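Local atomic coordinates of acetyltransferase (Escherichia coli, PDB entry 7BYY), a protein that acetylates the amino group of aminoacyl-tRNAs, probably glycyl-tRNA among them, with acetyl-CoA as donor, as a GNAT-family toxin of a toxin-antitoxin system. Residues C16-Q19 with T23-G26; D38-A43 with I70-A75; S84-G89 with P169-I174; D117-F122 with A151-V156; E124-I129 with Q175-A180. The protein carries 1 engineered substitution. All blocks are in the same frame, centred on the assembly; numbering follows the deposited sequence.

Contact 1 (C16-Q19 with T23-G26); sequences CNYQ and TYPG
The Y18 ring meets the Y24 ring edge against edge: Y18 CD2 lies 3.9 Å from Y24 CE2, and each of these carbons sits close to the plane of the other ring. The two planes are inclined at about 51°, so the rings meet at one edge each, neither stacked nor T-shaped. The side chains run past each other in opposite directions, and Y24 thereby carries its hydroxyl beyond Y18 to C16, where Y24 OH stops 4.3 Å from C16 CB. CG of Y18 is turned anti to the backbone N (chi1 170°), which takes the ring from the strand end toward the loop. Y24 holds its CG beside the backbone N and reaches back the other way. No hydrogen bond links the segments directly; the polar tie comes through Q27, whose amide bonds by NE2 to the Y18 hydroxyl and by OE1 to the Y24 backbone N. The Y18 hydroxyl is gripped a second time by the carbonyl of I22, so the hydroxyl of this buried tyrosine has two partners, which limits how far the ring can shift. L45 and K46 of helix 35-50 also touch Y18, and I60 of strand 55-61 touches Y24. Backbone bonds join C16 to A58 and P25 to L67, placing the two segments against successive antiparallel strands. The tyrosine pair closes the turn by which the chain leaves the edge strand 13-17 of the GNAT sheet and heads for the first helix.

Contact 2 (D38-A43 with I70-A75); sequences DKFVRA and ICTFTA
V41, I70 and F40 bury the most surface here, with T72 close behind, and they form two separate touches between helix 35-50 and strand 67-79. In the first, V41 CG2 lies 3.8 Å from I70 CG2, the side chains sliding past each other in opposite directions at the closest backbone approach, 8.1 Å between V41 CA and I70 CA. I70 sends CG1 anti to its own N (chi1 -153°), leaving the CG2 branch, set between N and the carbonyl carbon, to meet the helix. One helix position earlier, F40 extends over the strand to T72: F40 CE1 stands 3.8 Å from T72 CG2, the methyl coming obliquely to the ring. T72 meets the phenyl with CG2, set beside its backbone N, while OG1 lies between N and the carbonyl carbon (chi1 57°). F40 also touches M102 of strand 94-105, so the helix bears on two adjacent strands; I70 itself rests on A58 of strand 55-61. The alternate residues C71 and F73 face helix 114-132 instead, touching L118, F122 and I129. Helices laid on the two faces of a central, largely antiparallel sheet make the alpha-beta-alpha layering of the GNAT fold.

Contact 3 (S84-G89 with P169-I174); sequences SGVLQG and PMFLAI
Apolar packing holds a long irregular loop, V86 and L87 within it, against F171 of strand 168-173, toward the rim of the domain, the contact's centre about 17 Å from the chain's centre. One phenylalanine serves both loop residues along one flank of its ring. V86 CG1 lies 3.5 Å from F171 CD2, the two side chains running at a slant to each other. L87 comes in at about a right angle and sets its branch carbon near the next ring atom, L87 CG to F171 CE2 at 4.1 Å; neither approach is squarely over the face or at the edge. In the GNAT topology strand 168-173 lies between 137-142 and the short 156-157, and F171 bonds through its backbone to V156 while L172 pairs with V138. The loop connects strand 67-79 to strand 94-105, which 137-142 separates from 168-173 in the sheet. F171 CG is anti to the backbone N (chi1 -176°), which directs the ring off the sheet to meet the loop. L172 points to the opposite face, onto F155 and F123. V86 also reaches L158, and L87 reaches K136, both in loops of the same subunit. A173 turns its methyl toward the loop as well, at the N-cap position of helix 174-187.

Contact 4 (D117-F122 with A151-V156); sequences DLLCDF and ARLGFV
L119 of helix 114-132 reaches across to L153 and F155 in the loop after helix 147-151, a helix-to-loop contact within the GNAT fold. In this family the corresponding long helix follows the acetyl-CoA-binding strand and packs on one face of the sheet. Taken in order, D117 starts the segment with its carbonyl, which accepts the backbone N of D121 at 3.1 Å from D117 O. L118 turns to the sheet, touching L59 and L103, and its O receives F122 N at 2.8 Å. L119 then faces the loop: its CG is anti to the backbone N (chi1 -163°), and from there the CD2 methyl does all the touching. L119 also rests on L100 of strand 94-105, so it is wedged between the sheet and the loop. Three residues on, F122 also points toward the loop but packs on V98, L100 and V138. The loop side is shaped by a type I turn from A151 to G154, which brings L153 out toward the helix, and F155 back in onto V138, L140 and M170. V156 then begins the short strand 156-157. L119 CD2 meets L153 CD1 at 3.5 Å and L153 CB at 4.0 Å, the two leucines set at a slant, while F155 turns its edge to the same methyl, with L119 CD2 near the ring plane and 4.5 Å from F155 CE1.

Contact 5 (E124-I129 with Q175-A180); sequences EHVKII and QHILAA
K127 and L178 cross at about a right angle, the lysine's aliphatic part lying across the end of the leucine. L178 CD2 touches K127 CG at 3.9 Å and K127 CD at 4.1 Å, so the same methyl bears on two successive methylenes. The lysine chain leaves the backbone extended, CG anti to N (chi1 179°), and bends only at its last torsion; NZ there bonds to OE1 of Q131 one turn on. Beneath this pair V126 and I177 point at each other more loosely, V126 CG1 to I177 CD1 at 4.4 Å, and both rest on V138 of the sheet. The inner pair is thus buried against the strand, the outer nearer the surface. The helix backbones come closest at the outer pair, K127 CA and L178 CA being 7.0 Å apart. L181, probably part of the vector-derived tail, touches E124 and K127, and E124 OE1 bonds to H185 NE2 of the histidine tag. On another flank of the helix, H125 NE2 bonds to A132 O of the second subunit, and I129 packs on L133 of that subunit. The core GNAT helix is thus flanked, over the same face of the sheet, by a C-terminal helix following strand 168-173 directly.

How the contacts relate
Helix 114-132 ties most of the set together. It serves contacts 4 and 5, centres 11 Å apart, and meets the sheet side of contact 2, where F73 CG lies 3.5 Å from F122 CE1 and F73 CZ 3.4 Å from H125 CD2. Contact 1 reaches contact 5 through N17 ND2, 3.8 Å from H125 CE1. Contacts 3 and 4 join through the backbone, and contact 4 is nested in the loop that contact 3 closes. Contacts 1 and 3 lie far apart, centres 33 Å, toward opposite ends of the sheet. Contacts 2 and 5 both reach the second subunit. In GNAT enzymes acetyl-CoA binds where strands matching 94-105 and 137-142 splay apart.

Contact 1 (C16-Q19 with T23-G26)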
# COMPACT_ATOMS: atom_id res chain seq x y z
N CYS A 16 -1.93 12.13 -15.47
CA CYS A 16 -0.57 11.62 -15.52
C CYS A 16 -0.06 11.35 -14.12
O CYS A 16 -0.36 12.10 -13.19
CB CYS A 16 0.38 12.60 -16.22
SG CYS A 16 -0.23 13.31 -17.77
N ASN A 17 0.71 10.28 -13.97
CA ASN A 17 1.53 10.10 -12.77
C ASN A 17 2.67 11.10 -12.82
O ASN A 17 3.50 11.06 -13.74
CB ASN A 17 2.07 8.67 -12.70
CG ASN A 17 1.08 7.71 -12.08
OD1 ASN A 17 0.31 7.06 -12.78
ND2 ASN A 17 1.11 7.61 -10.75
N TYR A 18 2.71 12.01 -11.85
CA TYR A 18 3.67 13.10 -11.91
C TYR A 18 5.10 12.57 -11.86
O TYR A 18 5.45 11.76 -10.99
CB TYR A 18 3.44 14.09 -10.77
CG TYR A 18 4.56 15.10 -10.65
CD1 TYR A 18 5.51 15.00 -9.65
CD2 TYR A 18 4.68 16.13 -11.57
CE1 TYR A 18 6.55 15.91 -9.55
CE2 TYR A 18 5.71 17.04 -11.48
CZ TYR A 18 6.64 16.93 -10.47
OH TYR A 18 7.67 17.83 -10.37
N GLN A 19 5.93 13.03 -12.80
CA GLN A 19 7.34 12.68 -12.85
C GLN A 19 8.15 13.78 -12.18
O GLN A 19 7.95 14.96 -12.47
CB GLN A 19 7.80 12.48 -14.29
CG GLN A 19 6.81 11.72 -15.16
CD GLN A 19 7.28 10.31 -15.47
OE1 GLN A 19 8.46 10.06 -15.71
NE2 GLN A 19 6.34 9.36 -15.47
N THR A 23 8.56 19.75 -14.95
CA THR A 23 7.98 20.96 -14.37
C THR A 23 6.97 21.53 -15.35
O THR A 23 7.35 22.04 -16.41
CB THR A 23 9.05 21.99 -14.03
OG1 THR A 23 10.13 21.36 -13.35
CG2 THR A 23 8.47 23.09 -13.16
N TYR A 24 5.69 21.44 -15.01
CA TYR A 24 4.63 21.94 -15.88
C TYR A 24 4.46 23.45 -15.71
O TYR A 24 4.82 24.02 -14.68
CB TYR A 24 3.32 21.23 -15.56
CG TYR A 24 3.35 19.75 -15.83
CD1 TYR A 24 3.11 19.25 -17.11
CD2 TYR A 24 3.62 18.84 -14.82
CE1 TYR A 24 3.13 17.89 -17.37
CE2 TYR A 24 3.64 17.47 -15.06
CZ TYR A 24 3.40 17.01 -16.34
OH TYR A 24 3.43 15.65 -16.60
N PRO A 25 3.92 24.12 -16.73
CA PRO A 25 3.55 25.53 -16.56
C PRO A 25 2.56 25.70 -15.42
O PRO A 25 1.60 24.92 -15.28
CB PRO A 25 2.91 25.90 -17.91
CG PRO A 25 3.49 24.94 -18.87
CD PRO A 25 3.72 23.66 -18.12
N GLY A 26 2.80 26.71 -14.59
CA GLY A 26 1.98 26.96 -13.42
C GLY A 26 2.38 26.18 -12.18
O GLY A 26 1.87 26.48 -11.10

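Contact 2 (D38-A43 with I70-A75)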
# COMPACT_ATOMS: atom_id res chain seq x y z
N ASP A 38 -0.26 24.99 -1.63
CA ASP A 38 0.45 25.86 -2.55
C ASP A 38 1.96 25.74 -2.37
O ASP A 38 2.69 25.47 -3.33
CB ASP A 38 0.02 27.32 -2.35
CG ASP A 38 -1.30 27.63 -3.01
OD1 ASP A 38 -1.85 26.75 -3.70
OD2 ASP A 38 -1.78 28.77 -2.85
N LYS A 39 2.44 25.94 -1.14
CA LYS A 39 3.87 25.88 -0.89
C LYS A 39 4.45 24.49 -1.09
O LYS A 39 5.64 24.36 -1.38
CB LYS A 39 4.17 26.38 0.53
CG LYS A 39 5.58 26.92 0.70
CD LYS A 39 5.91 27.97 -0.36
CE LYS A 39 7.34 28.47 -0.22
NZ LYS A 39 7.49 29.46 0.89
N PHE A 40 3.63 23.44 -0.95
CA PHE A 40 4.13 22.08 -1.16
C PHE A 40 4.46 21.84 -2.63
O PHE A 40 5.55 21.34 -2.96
CB PHE A 40 3.11 21.06 -0.68
CG PHE A 40 3.49 19.64 -1.00
CD1 PHE A 40 3.01 19.02 -2.14
CD2 PHE A 40 4.33 18.93 -0.17
CE1 PHE A 40 3.36 17.71 -2.44
CE2 PHE A 40 4.69 17.62 -0.46
CZ PHE A 40 4.20 17.02 -1.60
N VAL A 41 3.53 22.18 -3.52
CA VAL A 41 3.74 21.93 -4.94
C VAL A 41 4.88 22.80 -5.47
O VAL A 41 5.70 22.34 -6.28
CB VAL A 41 2.43 22.17 -5.72
CG1 VAL A 41 2.62 21.85 -7.20
CG2 VAL A 41 1.30 21.36 -5.12
N ARG A 42 4.95 24.06 -5.03
CA ARG A 42 5.96 24.96 -5.56
C ARG A 42 7.37 24.50 -5.20
O ARG A 42 8.25 24.45 -6.06
CB ARG A 42 5.74 26.38 -5.05
CG ARG A 42 4.45 27.02 -5.51
CD ARG A 42 4.37 28.45 -5.00
NE ARG A 42 3.02 28.81 -4.58
CZ ARG A 42 2.47 30.00 -4.79
NH1 ARG A 42 3.16 30.94 -5.42
NH2 ARG A 42 1.23 30.24 -4.38
N ALA A 43 7.59 24.12 -3.94
CA ALA A 43 8.93 23.91 -3.42
C ALA A 43 9.26 22.47 -3.08
O ALA A 43 10.43 22.09 -3.17
CB ALA A 43 9.15 24.77 -2.17
N ILE A 70 -3.42 18.73 -8.63
CA ILE A 70 -2.45 17.79 -8.10
C ILE A 70 -3.14 16.93 -7.05
O ILE A 70 -4.19 17.29 -6.50
CB ILE A 70 -1.22 18.50 -7.48
CG1 ILE A 70 0.01 17.60 -7.55
CG2 ILE A 70 -1.50 18.92 -6.05
CD1 ILE A 70 0.49 17.34 -8.96
N CYS A 71 -2.54 15.77 -6.78
CA CYS A 71 -3.12 14.83 -5.84
C CYS A 71 -2.02 13.90 -5.35
O CYS A 71 -1.53 13.07 -6.12
CB CYS A 71 -4.25 14.05 -6.50
SG CYS A 71 -4.77 12.63 -5.55
N THR A 72 -1.65 14.02 -4.08
CA THR A 72 -0.60 13.20 -3.49
C THR A 72 -1.18 12.25 -2.45
O THR A 72 -2.13 12.58 -1.75
CB THR A 72 0.50 14.06 -2.85
OG1 THR A 72 -0.08 14.91 -1.86
CG2 THR A 72 1.20 14.90 -3.90
N PHE A 73 -0.57 11.06 -2.36
CA PHE A 73 -1.10 10.01 -1.50
C PHE A 73 0.04 9.09 -1.09
O PHE A 73 1.03 8.94 -1.82
CB PHE A 73 -2.21 9.23 -2.20
CG PHE A 73 -1.84 8.79 -3.59
CD1 PHE A 73 -2.00 9.65 -4.67
CD2 PHE A 73 -1.35 7.52 -3.82
CE1 PHE A 73 -1.66 9.25 -5.95
CE2 PHE A 73 -1.02 7.11 -5.10
CZ PHE A 73 -1.17 7.97 -6.16
N THR A 74 -0.11 8.47 0.08
CA THR A 74 0.88 7.57 0.65
C THR A 74 0.19 6.30 1.15
O THR A 74 -1.03 6.16 1.04
CB THR A 74 1.65 8.22 1.81
OG1 THR A 74 0.82 8.24 2.98
CG2 THR A 74 2.07 9.64 1.47
N ALA A 75 0.97 5.39 1.70
CA ALA A 75 0.43 4.24 2.41
C ALA A 75 0.29 4.57 3.89
O ALA A 75 1.07 5.34 4.45
CB ALA A 75 1.33 3.01 2.23

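Contact 3 (S84-G89 with P169-I174)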
# COMPACT_ATOMS: atom_id res chain seq x y z
N SER A 84 -14.43 2.07 13.64
CA SER A 84 -15.63 1.40 14.16
C SER A 84 -16.86 2.29 14.00
O SER A 84 -16.87 3.44 14.43
CB SER A 84 -15.43 1.05 15.64
OG SER A 84 -15.83 2.11 16.49
N GLY A 85 -17.90 1.72 13.40
CA GLY A 85 -19.04 2.47 12.94
C GLY A 85 -19.06 2.70 11.44
O GLY A 85 -20.09 3.14 10.91
N VAL A 86 -17.95 2.42 10.75
CA VAL A 86 -17.87 2.55 9.30
C VAL A 86 -17.50 1.23 8.64
O VAL A 86 -18.13 0.81 7.66
CB VAL A 86 -16.87 3.66 8.89
CG1 VAL A 86 -16.85 3.82 7.37
CG2 VAL A 86 -17.22 4.97 9.56
N LEU A 87 -16.47 0.55 9.15
CA LEU A 87 -16.08 -0.76 8.62
C LEU A 87 -16.87 -1.81 9.39
O LEU A 87 -16.57 -2.10 10.55
CB LEU A 87 -14.58 -0.98 8.75
CG LEU A 87 -13.76 -0.69 7.49
CD1 LEU A 87 -12.30 -1.03 7.71
CD2 LEU A 87 -14.32 -1.43 6.28
N GLN A 88 -17.87 -2.40 8.74
CA GLN A 88 -18.74 -3.32 9.44
C GLN A 88 -18.18 -4.74 9.36
O GLN A 88 -17.40 -5.08 8.47
CB GLN A 88 -20.14 -3.30 8.83
CG GLN A 88 -20.79 -1.91 8.67
CD GLN A 88 -20.69 -0.99 9.89
OE1 GLN A 88 -19.60 -0.57 10.31
NE2 GLN A 88 -21.84 -0.66 10.45
N GLY A 89 -18.61 -5.56 10.31
CA GLY A 89 -18.13 -6.92 10.36
C GLY A 89 -16.83 -7.02 11.13
O GLY A 89 -16.28 -6.03 11.63
N PRO A 169 -10.91 13.80 10.27
CA PRO A 169 -10.73 12.51 9.61
C PRO A 169 -11.97 12.09 8.85
O PRO A 169 -13.10 12.22 9.33
CB PRO A 169 -10.44 11.55 10.77
CG PRO A 169 -11.14 12.17 11.93
CD PRO A 169 -11.04 13.66 11.74
N MET A 170 -11.76 11.60 7.63
CA MET A 170 -12.83 11.08 6.79
C MET A 170 -12.38 9.77 6.16
O MET A 170 -11.18 9.56 5.93
CB MET A 170 -13.24 12.09 5.70
CG MET A 170 -13.58 13.49 6.23
SD MET A 170 -14.44 14.52 5.03
CE MET A 170 -16.06 13.75 5.01
N PHE A 171 -13.34 8.90 5.87
CA PHE A 171 -13.04 7.55 5.41
C PHE A 171 -14.03 7.15 4.32
O PHE A 171 -15.21 7.52 4.36
CB PHE A 171 -13.08 6.54 6.56
CG PHE A 171 -12.70 5.14 6.16
CD1 PHE A 171 -11.37 4.78 6.04
CD2 PHE A 171 -13.67 4.18 5.91
CE1 PHE A 171 -11.01 3.49 5.68
CE2 PHE A 171 -13.32 2.90 5.55
CZ PHE A 171 -11.99 2.55 5.43
N LEU A 172 -13.54 6.37 3.36
CA LEU A 172 -14.37 5.82 2.29
C LEU A 172 -13.92 4.39 2.04
O LEU A 172 -12.79 4.17 1.59
CB LEU A 172 -14.27 6.66 1.02
CG LEU A 172 -15.11 6.19 -0.17
CD1 LEU A 172 -16.59 6.15 0.20
CD2 LEU A 172 -14.88 7.10 -1.37
N ALA A 173 -14.79 3.42 2.32
CA ALA A 173 -14.43 2.02 2.19
C ALA A 173 -14.15 1.66 0.73
O ALA A 173 -14.63 2.31 -0.20
CB ALA A 173 -15.53 1.13 2.76
N ILE A 174 -13.37 0.59 0.54
CA ILE A 174 -12.96 0.20 -0.80
C ILE A 174 -14.14 -0.34 -1.60
O ILE A 174 -14.18 -0.21 -2.83
CB ILE A 174 -11.81 -0.82 -0.74
CG1 ILE A 174 -11.32 -1.18 -2.14
CG2 ILE A 174 -12.23 -2.08 0.02
CD1 ILE A 174 -10.92 0.02 -2.97

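Contact 4 (D117-F122 with A151-V156)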
# COMPACT_ATOMS: atom_id res chain seq x y z
N ASP A 117 -12.85 15.16 -11.22
CA ASP A 117 -12.11 14.44 -12.24
C ASP A 117 -10.80 13.89 -11.69
O ASP A 117 -10.39 12.77 -12.03
CB ASP A 117 -11.84 15.35 -13.44
CG ASP A 117 -13.10 15.69 -14.20
OD1 ASP A 117 -14.16 15.08 -13.92
OD2 ASP A 117 -13.04 16.57 -15.09
N LEU A 118 -10.14 14.65 -10.82
CA LEU A 118 -8.93 14.16 -10.17
C LEU A 118 -9.24 13.05 -9.17
O LEU A 118 -8.44 12.13 -9.00
CB LEU A 118 -8.20 15.30 -9.48
CG LEU A 118 -6.85 15.63 -10.10
CD1 LEU A 118 -6.25 16.85 -9.45
CD2 LEU A 118 -5.90 14.44 -10.03
N LEU A 119 -10.39 13.13 -8.49
CA LEU A 119 -10.73 12.10 -7.52
C LEU A 119 -11.07 10.78 -8.20
O LEU A 119 -10.71 9.71 -7.70
CB LEU A 119 -11.90 12.56 -6.65
CG LEU A 119 -12.06 11.76 -5.36
CD1 LEU A 119 -10.95 12.09 -4.38
CD2 LEU A 119 -13.42 12.00 -4.74
N CYS A 120 -11.75 10.83 -9.35
CA CYS A 120 -12.05 9.60 -10.06
C CYS A 120 -10.80 9.01 -10.71
O CYS A 120 -10.68 7.79 -10.81
CB CYS A 120 -13.14 9.83 -11.10
SG CYS A 120 -14.81 9.39 -10.52
N ASP A 121 -9.86 9.86 -11.13
CA ASP A 121 -8.58 9.34 -11.59
C ASP A 121 -7.77 8.78 -10.43
O ASP A 121 -7.00 7.83 -10.62
CB ASP A 121 -7.79 10.43 -12.32
CG ASP A 121 -8.35 10.73 -13.70
OD1 ASP A 121 -8.36 11.91 -14.10
OD2 ASP A 121 -8.77 9.77 -14.39
N PHE A 122 -7.93 9.34 -9.24
CA PHE A 122 -7.28 8.78 -8.06
C PHE A 122 -7.95 7.48 -7.63
O PHE A 122 -7.28 6.54 -7.19
CB PHE A 122 -7.31 9.80 -6.92
CG PHE A 122 -6.93 9.23 -5.59
CD1 PHE A 122 -5.62 8.91 -5.30
CD2 PHE A 122 -7.90 9.03 -4.61
CE1 PHE A 122 -5.27 8.39 -4.07
CE2 PHE A 122 -7.56 8.51 -3.38
CZ PHE A 122 -6.24 8.19 -3.11
N ALA A 151 -17.40 14.60 1.38
CA ALA A 151 -18.66 14.03 1.86
C ALA A 151 -19.64 13.84 0.71
O ALA A 151 -20.42 12.88 0.72
CB ALA A 151 -19.27 14.92 2.94
N ARG A 152 -19.62 14.73 -0.27
CA ARG A 152 -20.52 14.63 -1.41
C ARG A 152 -20.16 13.48 -2.35
O ARG A 152 -20.94 13.19 -3.26
CB ARG A 152 -20.56 15.94 -2.19
CG ARG A 152 -21.64 16.89 -1.71
CD ARG A 152 -21.88 18.02 -2.69
NE ARG A 152 -20.95 19.13 -2.49
CZ ARG A 152 -19.86 19.33 -3.23
NH1 ARG A 152 -19.57 18.49 -4.22
NH2 ARG A 152 -19.07 20.36 -2.98
N LEU A 153 -19.01 12.83 -2.15
CA LEU A 153 -18.58 11.75 -3.03
C LEU A 153 -18.29 10.47 -2.25
O LEU A 153 -17.51 9.63 -2.69
CB LEU A 153 -17.36 12.18 -3.85
CG LEU A 153 -17.54 13.52 -4.57
CD1 LEU A 153 -16.20 14.17 -4.82
CD2 LEU A 153 -18.30 13.34 -5.87
N GLY A 154 -18.92 10.31 -1.08
CA GLY A 154 -18.95 9.04 -0.37
C GLY A 154 -18.30 9.08 1.00
O GLY A 154 -18.67 8.28 1.88
N PHE A 155 -17.34 9.97 1.21
CA PHE A 155 -16.58 9.97 2.45
C PHE A 155 -17.47 10.30 3.64
O PHE A 155 -18.29 11.23 3.59
CB PHE A 155 -15.42 10.97 2.37
CG PHE A 155 -14.27 10.49 1.52
CD1 PHE A 155 -14.26 10.72 0.16
CD2 PHE A 155 -13.20 9.82 2.09
CE1 PHE A 155 -13.20 10.29 -0.62
CE2 PHE A 155 -12.14 9.39 1.32
CZ PHE A 155 -12.14 9.63 -0.04
N VAL A 156 -17.32 9.53 4.71
CA VAL A 156 -18.06 9.73 5.96
C VAL A 156 -17.09 10.30 6.99
O VAL A 156 -15.98 9.78 7.16
CB VAL A 156 -18.71 8.43 6.45
CG1 VAL A 156 -17.73 7.28 6.40
CG2 VAL A 156 -19.25 8.61 7.86

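Contact 5 (E124-I129 with Q175-A180)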
# COMPACT_ATOMS: atom_id res chain seq x y z
N GLU A 124 -9.33 5.35 -9.66
CA GLU A 124 -8.85 4.33 -10.58
C GLU A 124 -7.45 3.85 -10.20
O GLU A 124 -7.13 2.67 -10.38
CB GLU A 124 -8.85 4.87 -12.01
CG GLU A 124 -8.80 3.79 -13.07
CD GLU A 124 -10.14 3.09 -13.24
OE1 GLU A 124 -11.15 3.80 -13.46
OE2 GLU A 124 -10.18 1.84 -13.16
N HIS A 125 -6.62 4.74 -9.67
CA HIS A 125 -5.30 4.33 -9.22
C HIS A 125 -5.38 3.52 -7.93
O HIS A 125 -4.58 2.60 -7.73
CB HIS A 125 -4.40 5.55 -9.03
CG HIS A 125 -2.94 5.22 -8.96
ND1 HIS A 125 -2.22 4.83 -10.07
CD2 HIS A 125 -2.08 5.20 -7.92
CE1 HIS A 125 -0.97 4.60 -9.71
NE2 HIS A 125 -0.86 4.82 -8.41
N VAL A 126 -6.33 3.86 -7.05
CA VAL A 126 -6.53 3.07 -5.84
C VAL A 126 -6.93 1.64 -6.19
O VAL A 126 -6.50 0.68 -5.54
CB VAL A 126 -7.58 3.75 -4.94
CG1 VAL A 126 -7.98 2.83 -3.79
CG2 VAL A 126 -7.03 5.06 -4.39
N LYS A 127 -7.75 1.48 -7.24
CA LYS A 127 -8.11 0.14 -7.69
C LYS A 127 -6.88 -0.65 -8.10
O LYS A 127 -6.75 -1.84 -7.77
CB LYS A 127 -9.11 0.23 -8.84
CG LYS A 127 -9.55 -1.11 -9.42
CD LYS A 127 -10.71 -0.91 -10.39
CE LYS A 127 -10.81 -2.07 -11.38
NZ LYS A 127 -10.91 -3.39 -10.69
N ILE A 128 -5.95 -0.01 -8.81
CA ILE A 128 -4.69 -0.67 -9.16
C ILE A 128 -3.95 -1.08 -7.90
O ILE A 128 -3.46 -2.21 -7.78
CB ILE A 128 -3.83 0.25 -10.04
CG1 ILE A 128 -4.55 0.58 -11.35
CG2 ILE A 128 -2.46 -0.37 -10.29
CD1 ILE A 128 -4.15 -0.30 -12.52
N ILE A 129 -3.86 -0.16 -6.93
CA ILE A 129 -3.16 -0.46 -5.69
C ILE A 129 -3.82 -1.63 -4.97
O ILE A 129 -3.14 -2.51 -4.42
CB ILE A 129 -3.10 0.79 -4.80
CG1 ILE A 129 -2.26 1.87 -5.49
CG2 ILE A 129 -2.57 0.45 -3.42
CD1 ILE A 129 -2.30 3.22 -4.80
N GLN A 175 -15.12 -0.94 -0.93
CA GLN A 175 -16.28 -1.47 -1.64
C GLN A 175 -17.03 -0.38 -2.39
O GLN A 175 -17.48 -0.59 -3.52
CB GLN A 175 -17.22 -2.18 -0.65
CG GLN A 175 -16.61 -3.39 0.04
CD GLN A 175 -15.77 -3.01 1.26
OE1 GLN A 175 -15.82 -1.88 1.73
NE2 GLN A 175 -15.00 -3.97 1.77
N HIS A 176 -17.14 0.81 -1.80
CA HIS A 176 -17.83 1.91 -2.46
C HIS A 176 -16.99 2.53 -3.57
O HIS A 176 -17.55 3.06 -4.54
CB HIS A 176 -18.22 2.97 -1.43
CG HIS A 176 -18.99 2.43 -0.26
ND1 HIS A 176 -18.70 2.76 1.04
CD2 HIS A 176 -20.04 1.58 -0.21
CE1 HIS A 176 -19.54 2.13 1.85
NE2 HIS A 176 -20.36 1.41 1.12
N ILE A 177 -15.66 2.47 -3.46
CA ILE A 177 -14.82 2.99 -4.53
C ILE A 177 -14.91 2.11 -5.77
O ILE A 177 -15.01 2.61 -6.90
CB ILE A 177 -13.36 3.14 -4.04
CG1 ILE A 177 -13.30 4.08 -2.84
CG2 ILE A 177 -12.47 3.64 -5.16
CD1 ILE A 177 -11.90 4.37 -2.38
N LEU A 178 -14.87 0.79 -5.58
CA LEU A 178 -15.00 -0.13 -6.71
C LEU A 178 -16.37 0.01 -7.37
O LEU A 178 -16.46 0.07 -8.61
CB LEU A 178 -14.77 -1.56 -6.25
CG LEU A 178 -13.40 -1.88 -5.65
CD1 LEU A 178 -13.31 -3.35 -5.26
CD2 LEU A 178 -12.29 -1.50 -6.61
N ALA A 179 -17.44 0.06 -6.58
CA ALA A 179 -18.78 0.20 -7.14
C ALA A 179 -18.93 1.51 -7.91
O ALA A 179 -19.64 1.55 -8.92
CB ALA A 179 -19.83 0.10 -6.04
N ALA A 180 -18.29 2.57 -7.44
CA ALA A 180 -18.30 3.83 -8.18
C ALA A 180 -17.52 3.71 -9.48
O ALA A 180 -17.89 4.34 -10.48
CB ALA A 180 -17.75 4.96 -7.32